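Local coordinates for capsular polysaccharide export system protein KpsC (Thermosulfurimonas dismutans, PDB 6MGB) that probably adds Kdo in beta linkage, using CMP-Kdo, during assembly of the glycolipid anchor of bacterial capsules, binding CMP in a GT-B-type glycosyltransferase fold, at residues 99-103 against 169-175; 245-251 against 265-269. All coordinates share one frame; numbering follows the deposited sequence.

In the fold
The two contacts follow one another along the chain, contact 1 (99-103 with 169-175) closing before contact 2 (245-251 with 265-269) opens, and their centres lie about 10 Å apart. Contact 1 ties the loop between strand 90-94 of the mixed sheet and helix 107-114 to the short helix 169-172, which follows strand 158-162 of the parallel sheet. Contact 2 joins what follows two neighbouring strands of that parallel sheet, 241-244 and 259-262: the start of helix 248-255 and the loop 265-269. Probable hydrogen bonds join the pair, Ser-170 to Ser-246 and Gly-174 to Met-265. In GT-B enzymes the donor site lies in the cleft between two domains; here CMP sits on contact 2, with contact 1 beside it.

Contact 1: 99-103 against 169-175; sequences YYDAT and MSVRLGL
Tyr-100 packs against the short helix 169-172, whose end is closed by a Schellman motif with Leu-175 as its positive-phi residue. CB lies 3.7 Å from Ser-170 CB, CD1 lies beside Ser-170 CA, and CE1 reaches Met-169 CB at 3.7 Å, while Leu-173 CD1 comes up to the ring edge near its plane. With CG held between the backbone N and carbonyl carbon (chi1 56°), the ring is turned toward Met-169 and Ser-170, and OH ends on Glu-73. The backbone is pinned by Ala-102 N donating to Leu-173 O at 2.9 Å (156° at the hydrogen), and a water donates to both Tyr-100 O and Ser-170 O, bridging the segments. Asp-101 folds its own loop into an Asx turn: OD1 takes Thr-103 N at 2.9 Å, on the anti side but well out of the carboxylate plane, and Thr-103 OG1 through the syn lone pair. Its other oxygen, OD2, forms a salt bridge with Arg-104. Replacing Asp-101 with an alanine would probably leave Thr-103 N and OG1 without their shared acceptor, take from Arg-104 this carboxylate partner and let the turn flex. Against the same carboxylate, Leu-173 CD2 rests 3.7 Å from OD1.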
loop_
_atom_site.group_PDB
_atom_site.type_symbol
_atom_site.label_atom_id
_atom_site.label_comp_id
_atom_site.label_asym_id
_atom_site.label_seq_id
_atom_site.Cartn_x
_atom_site.Cartn_y
_atom_site.Cartn_z
ATOM N N TYR A 99 -7.975 1.268 2.654
ATOM C CA TYR A 99 -7.162 0.394 3.495
ATOM C C TYR A 99 -6.315 1.179 4.491
ATOM O O TYR A 99 -6.104 0.723 5.620
ATOM C CB TYR A 99 -6.270 -0.497 2.629
ATOM C CG TYR A 99 -5.264 0.250 1.778
ATOM C CD1 TYR A 99 -5.582 0.658 0.491
ATOM C CD2 TYR A 99 -3.991 0.539 2.259
ATOM C CE1 TYR A 99 -4.665 1.338 -0.292
ATOM C CE2 TYR A 99 -3.068 1.217 1.483
ATOM C CZ TYR A 99 -3.412 1.614 0.209
ATOM O OH TYR A 99 -2.497 2.291 -0.566
ATOM N N TYR A 100 -5.804 2.345 4.097
ATOM C CA TYR A 100 -4.908 3.087 4.974
ATOM C C TYR A 100 -5.645 3.982 5.961
ATOM O O TYR A 100 -4.996 4.612 6.801
ATOM C CB TYR A 100 -3.913 3.926 4.157
ATOM C CG TYR A 100 -4.524 4.903 3.173
ATOM C CD1 TYR A 100 -4.999 6.139 3.592
ATOM C CD2 TYR A 100 -4.598 4.599 1.821
ATOM C CE1 TYR A 100 -5.546 7.034 2.694
ATOM C CE2 TYR A 100 -5.142 5.489 0.916
ATOM C CZ TYR A 100 -5.614 6.705 1.357
ATOM O OH TYR A 100 -6.156 7.598 0.459
ATOM N N ASP A 101 -6.973 4.040 5.898
ATOM C CA ASP A 101 -7.760 4.865 6.814
ATOM C C ASP A 101 -8.180 4.010 8.005
ATOM O O ASP A 101 -9.158 3.261 7.935
ATOM C CB ASP A 101 -8.967 5.461 6.099
ATOM C CG ASP A 101 -9.819 6.323 7.013
ATOM O OD1 ASP A 101 -9.484 6.447 8.208
ATOM O OD2 ASP A 101 -10.829 6.878 6.534
ATOM N N ALA A 102 -7.441 4.130 9.107
ATOM C CA ALA A 102 -7.718 3.366 10.318
ATOM C C ALA A 102 -8.835 3.961 11.169
ATOM O O ALA A 102 -9.189 3.364 12.194
ATOM C CB ALA A 102 -6.447 3.251 11.165
ATOM N N THR A 103 -9.393 5.109 10.786
ATOM C CA THR A 103 -10.456 5.734 11.568
ATOM C C THR A 103 -11.828 5.131 11.292
ATOM O O THR A 103 -12.757 5.369 12.072
ATOM C CB THR A 103 -10.509 7.241 11.289
ATOM O OG1 THR A 103 -11.051 7.477 9.983
ATOM C CG2 THR A 103 -9.115 7.862 11.380
ATOM N N MET A 169 -1.322 10.439 2.971
ATOM C CA MET A 169 -2.522 10.362 3.798
ATOM C C MET A 169 -2.476 9.201 4.782
ATOM O O MET A 169 -3.167 9.247 5.805
ATOM C CB MET A 169 -3.771 10.230 2.920
ATOM C CG MET A 169 -4.064 11.432 2.031
ATOM S SD MET A 169 -4.436 12.958 2.931
ATOM C CE MET A 169 -5.800 12.467 3.982
ATOM N N SER A 170 -1.688 8.160 4.502
ATOM C CA SER A 170 -1.642 7.011 5.400
ATOM C C SER A 170 -1.018 7.349 6.748
ATOM O O SER A 170 -1.157 6.561 7.690
ATOM C CB SER A 170 -0.870 5.862 4.749
ATOM O OG SER A 170 0.522 6.127 4.717
ATOM N N VAL A 171 -0.340 8.490 6.863
ATOM C CA VAL A 171 0.242 8.888 8.142
ATOM C C VAL A 171 -0.850 9.359 9.095
ATOM O O VAL A 171 -1.093 8.747 10.141
ATOM C CB VAL A 171 1.313 9.972 7.927
ATOM C CG1 VAL A 171 1.795 10.534 9.259
ATOM C CG2 VAL A 171 2.481 9.400 7.141
ATOM N N ARG A 172 -1.532 10.453 8.745
ATOM C CA ARG A 172 -2.526 11.011 9.658
ATOM C C ARG A 172 -3.765 10.128 9.742
ATOM O O ARG A 172 -4.361 9.994 10.815
ATOM C CB ARG A 172 -2.890 12.434 9.242
ATOM C CG ARG A 172 -1.845 13.454 9.671
ATOM C CD ARG A 172 -2.309 14.888 9.485
ATOM N NE ARG A 172 -1.365 15.836 10.080
ATOM C CZ ARG A 172 -1.497 16.399 11.280
ATOM N NH1 ARG A 172 -2.548 16.137 12.048
ATOM N NH2 ARG A 172 -0.569 17.241 11.717
ATOM N N LEU A 173 -4.167 9.508 8.633
ATOM C CA LEU A 173 -5.249 8.537 8.723
ATOM C C LEU A 173 -4.795 7.224 9.348
ATOM O O LEU A 173 -5.644 6.386 9.667
ATOM C CB LEU A 173 -5.864 8.289 7.345
ATOM C CG LEU A 173 -6.712 9.436 6.789
ATOM C CD1 LEU A 173 -7.307 9.100 5.428
ATOM C CD2 LEU A 173 -7.831 9.780 7.760
ATOM N N GLY A 174 -3.490 7.033 9.537
ATOM C CA GLY A 174 -2.987 5.932 10.333
ATOM C C GLY A 174 -2.726 6.344 11.770
ATOM O O GLY A 174 -1.948 5.698 12.478
ATOM N N LEU A 175 -3.365 7.431 12.206
ATOM C CA LEU A 175 -3.358 7.878 13.597
ATOM C C LEU A 175 -2.032 8.502 14.021
ATOM O O LEU A 175 -1.785 8.676 15.219
ATOM C CB LEU A 175 -3.715 6.726 14.544
ATOM C CG LEU A 175 -4.931 5.891 14.129
ATOM C CD1 LEU A 175 -5.279 4.877 15.209
ATOM C CD2 LEU A 175 -6.132 6.769 13.805
HETATM O O HOH W 1 -2.389 4.091 7.338
#

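Contact 2: 245-251 against 265-269; sequences VSSQMGF and MPFYA. With C5P (cytidine-5'-monophosphate), chain D.
Ser-247 O is gripped twice at the N-terminus of helix 248-255, where Ser-247 is the N-cap: Gly-250 N donates from within the first turn, and Tyr-268 OH donates from the 265-269 loop at 2.6 Å. The phenol approaches with a C=O...O angle of 154°, slightly tilted from the carbonyl plane. Tyr-268 gets there by placing CG between its backbone N and carbonyl carbon, and its ring has Phe-251 N over one face and Pro-266 CG over the other, both toward the rim. OH also lies 3.3 Å from Gly-250 CA, and any side chain at this glycine would collide with it. Phe-251 completes an aromatic cluster: CB sits over the Tyr-268 face in a CH-pi contact, CD1 touches Tyr-268 CB at 3.5 Å, and Phe-267 CE1 lies over one face of the Phe-251 ring, the two planes turned 59° apart. The same helix start binds the nucleotide phosphate, where the helix dipole would probably favour the negative charge. Ser-247 OG caps Met-249 N and donates to O1P of the CMP, with Lys-200 and His-202 among the ligand's other partners. Gln-248 N meets O3P at 2.8 Å, almost straight at 173°.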
loop_
_atom_site.group_PDB
_atom_site.type_symbol
_atom_site.label_atom_id
_atom_site.label_comp_id
_atom_site.label_asym_id
_atom_site.label_seq_id
_atom_site.Cartn_x
_atom_site.Cartn_y
_atom_site.Cartn_z
ATOM N N VAL A 245 6.275 4.130 10.154
ATOM C CA VAL A 245 5.061 4.784 10.631
ATOM C C VAL A 245 3.869 4.092 9.987
ATOM O O VAL A 245 3.059 3.460 10.675
ATOM C CB VAL A 245 5.063 6.295 10.319
ATOM C CG1 VAL A 245 3.722 6.922 10.701
ATOM C CG2 VAL A 245 6.200 6.995 11.053
ATOM N N SER A 246 3.759 4.197 8.652
ATOM C CA SER A 246 2.613 3.620 7.955
ATOM C C SER A 246 2.925 3.174 6.528
ATOM O O SER A 246 1.988 2.983 5.741
ATOM C CB SER A 246 1.462 4.635 7.908
ATOM O OG SER A 246 1.830 5.775 7.149
ATOM N N SER A 247 4.194 2.990 6.171
ATOM C CA SER A 247 4.557 2.696 4.792
ATOM C C SER A 247 4.167 1.273 4.401
ATOM O O SER A 247 4.217 0.342 5.209
ATOM C CB SER A 247 6.060 2.887 4.593
ATOM O OG SER A 247 6.460 2.487 3.295
ATOM N N GLN A 248 3.787 1.107 3.130
ATOM C CA GLN A 248 3.569 -0.234 2.593
ATOM C C GLN A 248 4.838 -1.071 2.670
ATOM O O GLN A 248 4.769 -2.304 2.712
ATOM C CB GLN A 248 3.083 -0.154 1.145
ATOM C CG GLN A 248 2.896 -1.511 0.471
ATOM C CD GLN A 248 2.438 -1.390 -0.968
ATOM O OE1 GLN A 248 1.868 -0.374 -1.368
ATOM N NE2 GLN A 248 2.695 -2.425 -1.758
ATOM N N MET A 249 6.006 -0.424 2.683
ATOM C CA MET A 249 7.256 -1.166 2.774
ATOM C C MET A 249 7.358 -1.934 4.084
ATOM O O MET A 249 8.108 -2.913 4.160
ATOM C CB MET A 249 8.441 -0.210 2.616
ATOM C CG MET A 249 9.790 -0.901 2.524
ATOM S SD MET A 249 11.088 0.216 1.953
ATOM C CE MET A 249 12.532 -0.826 2.124
ATOM N N GLY A 250 6.619 -1.514 5.113
ATOM C CA GLY A 250 6.554 -2.299 6.335
ATOM C C GLY A 250 5.924 -3.659 6.114
ATOM O O GLY A 250 6.365 -4.660 6.685
ATOM N N PHE A 251 4.883 -3.719 5.280
ATOM C CA PHE A 251 4.279 -5.008 4.964
ATOM C C PHE A 251 5.204 -5.848 4.093
ATOM O O PHE A 251 5.263 -7.073 4.246
ATOM C CB PHE A 251 2.932 -4.813 4.272
ATOM C CG PHE A 251 2.174 -6.093 4.075
ATOM C CD1 PHE A 251 1.734 -6.821 5.168
ATOM C CD2 PHE A 251 1.907 -6.573 2.803
ATOM C CE1 PHE A 251 1.040 -8.004 4.999
ATOM C CE2 PHE A 251 1.212 -7.756 2.626
ATOM C CZ PHE A 251 0.778 -8.471 3.727
ATOM N N MET A 265 -0.823 3.234 12.451
ATOM C CA MET A 265 -1.746 2.107 12.335
ATOM C C MET A 265 -2.050 1.856 10.860
ATOM O O MET A 265 -3.163 2.121 10.387
ATOM C CB MET A 265 -3.025 2.369 13.125
ATOM C CG MET A 265 -4.042 1.228 13.116
ATOM S SD MET A 265 -3.434 -0.356 13.743
ATOM C CE MET A 265 -2.854 0.098 15.377
ATOM N N PRO A 266 -1.071 1.347 10.102
ATOM C CA PRO A 266 -1.327 1.007 8.695
ATOM C C PRO A 266 -2.241 -0.200 8.538
ATOM O O PRO A 266 -2.675 -0.792 9.529
ATOM C CB PRO A 266 0.077 0.732 8.142
ATOM C CG PRO A 266 0.874 0.315 9.332
ATOM C CD PRO A 266 0.335 1.122 10.479
ATOM N N PHE A 267 -2.530 -0.586 7.292
ATOM C CA PHE A 267 -3.533 -1.620 7.055
ATOM C C PHE A 267 -3.121 -2.959 7.650
ATOM O O PHE A 267 -3.982 -3.779 7.985
ATOM C CB PHE A 267 -3.795 -1.763 5.553
ATOM C CG PHE A 267 -2.623 -2.293 4.771
ATOM C CD1 PHE A 267 -2.488 -3.652 4.536
ATOM C CD2 PHE A 267 -1.667 -1.433 4.257
ATOM C CE1 PHE A 267 -1.417 -4.145 3.810
ATOM C CE2 PHE A 267 -0.595 -1.921 3.530
ATOM C CZ PHE A 267 -0.472 -3.279 3.308
ATOM N N TYR A 268 -1.820 -3.193 7.802
ATOM C CA TYR A 268 -1.303 -4.469 8.276
ATOM C C TYR A 268 -1.001 -4.474 9.769
ATOM O O TYR A 268 -0.576 -5.507 10.297
ATOM C CB TYR A 268 -0.036 -4.841 7.499
ATOM C CG TYR A 268 1.016 -3.762 7.521
ATOM C CD1 TYR A 268 1.038 -2.770 6.550
ATOM C CD2 TYR A 268 1.979 -3.725 8.518
ATOM C CE1 TYR A 268 1.995 -1.778 6.567
ATOM C CE2 TYR A 268 2.938 -2.739 8.546
ATOM C CZ TYR A 268 2.942 -1.764 7.567
ATOM O OH TYR A 268 3.893 -0.772 7.586
ATOM N N ALA A 269 -1.199 -3.355 10.456
ATOM C CA ALA A 269 -0.966 -3.280 11.889
ATOM C C ALA A 269 -2.232 -3.653 12.655
ATOM O O ALA A 269 -3.345 -3.606 12.128
ATOM C CB ALA A 269 -0.511 -1.875 12.286
HETATM O O3P C5P D . 3.447 3.256 1.296
HETATM P P C5P D . 4.595 3.983 0.632
HETATM O O1P C5P D . 5.462 4.621 1.712
HETATM O O2P C5P D . 4.276 5.029 -0.417
HETATM O "O5'" C5P D . 5.474 2.851 -0.057
HETATM C "C5'" C5P D . 5.163 2.353 -1.349
HETATM C "C4'" C5P D . 6.224 1.390 -1.817
HETATM O "O4'" C5P D . 7.423 2.134 -2.158
HETATM C "C3'" C5P D . 6.692 0.380 -0.778
HETATM O "O3'" C5P D . 5.853 -0.760 -0.709
HETATM C "C2'" C5P D . 8.112 0.058 -1.229
HETATM O "O2'" C5P D . 8.113 -0.899 -2.279
HETATM C "C1'" C5P D . 8.574 1.405 -1.785
HETATM N N1 C5P D . 9.321 2.195 -0.778
HETATM C C2 C5P D . 10.817 2.249 -0.815
HETATM N N3 C5P D . 11.565 3.056 0.213
HETATM C C4 C5P D . 10.842 3.793 1.246
HETATM C C5 C5P D . 9.353 3.738 1.282
HETATM C C6 C5P D . 8.607 2.932 0.254
HETATM O O2 C5P D . 11.408 1.655 -1.648
HETATM N N4 C5P D . 11.567 4.573 2.244
#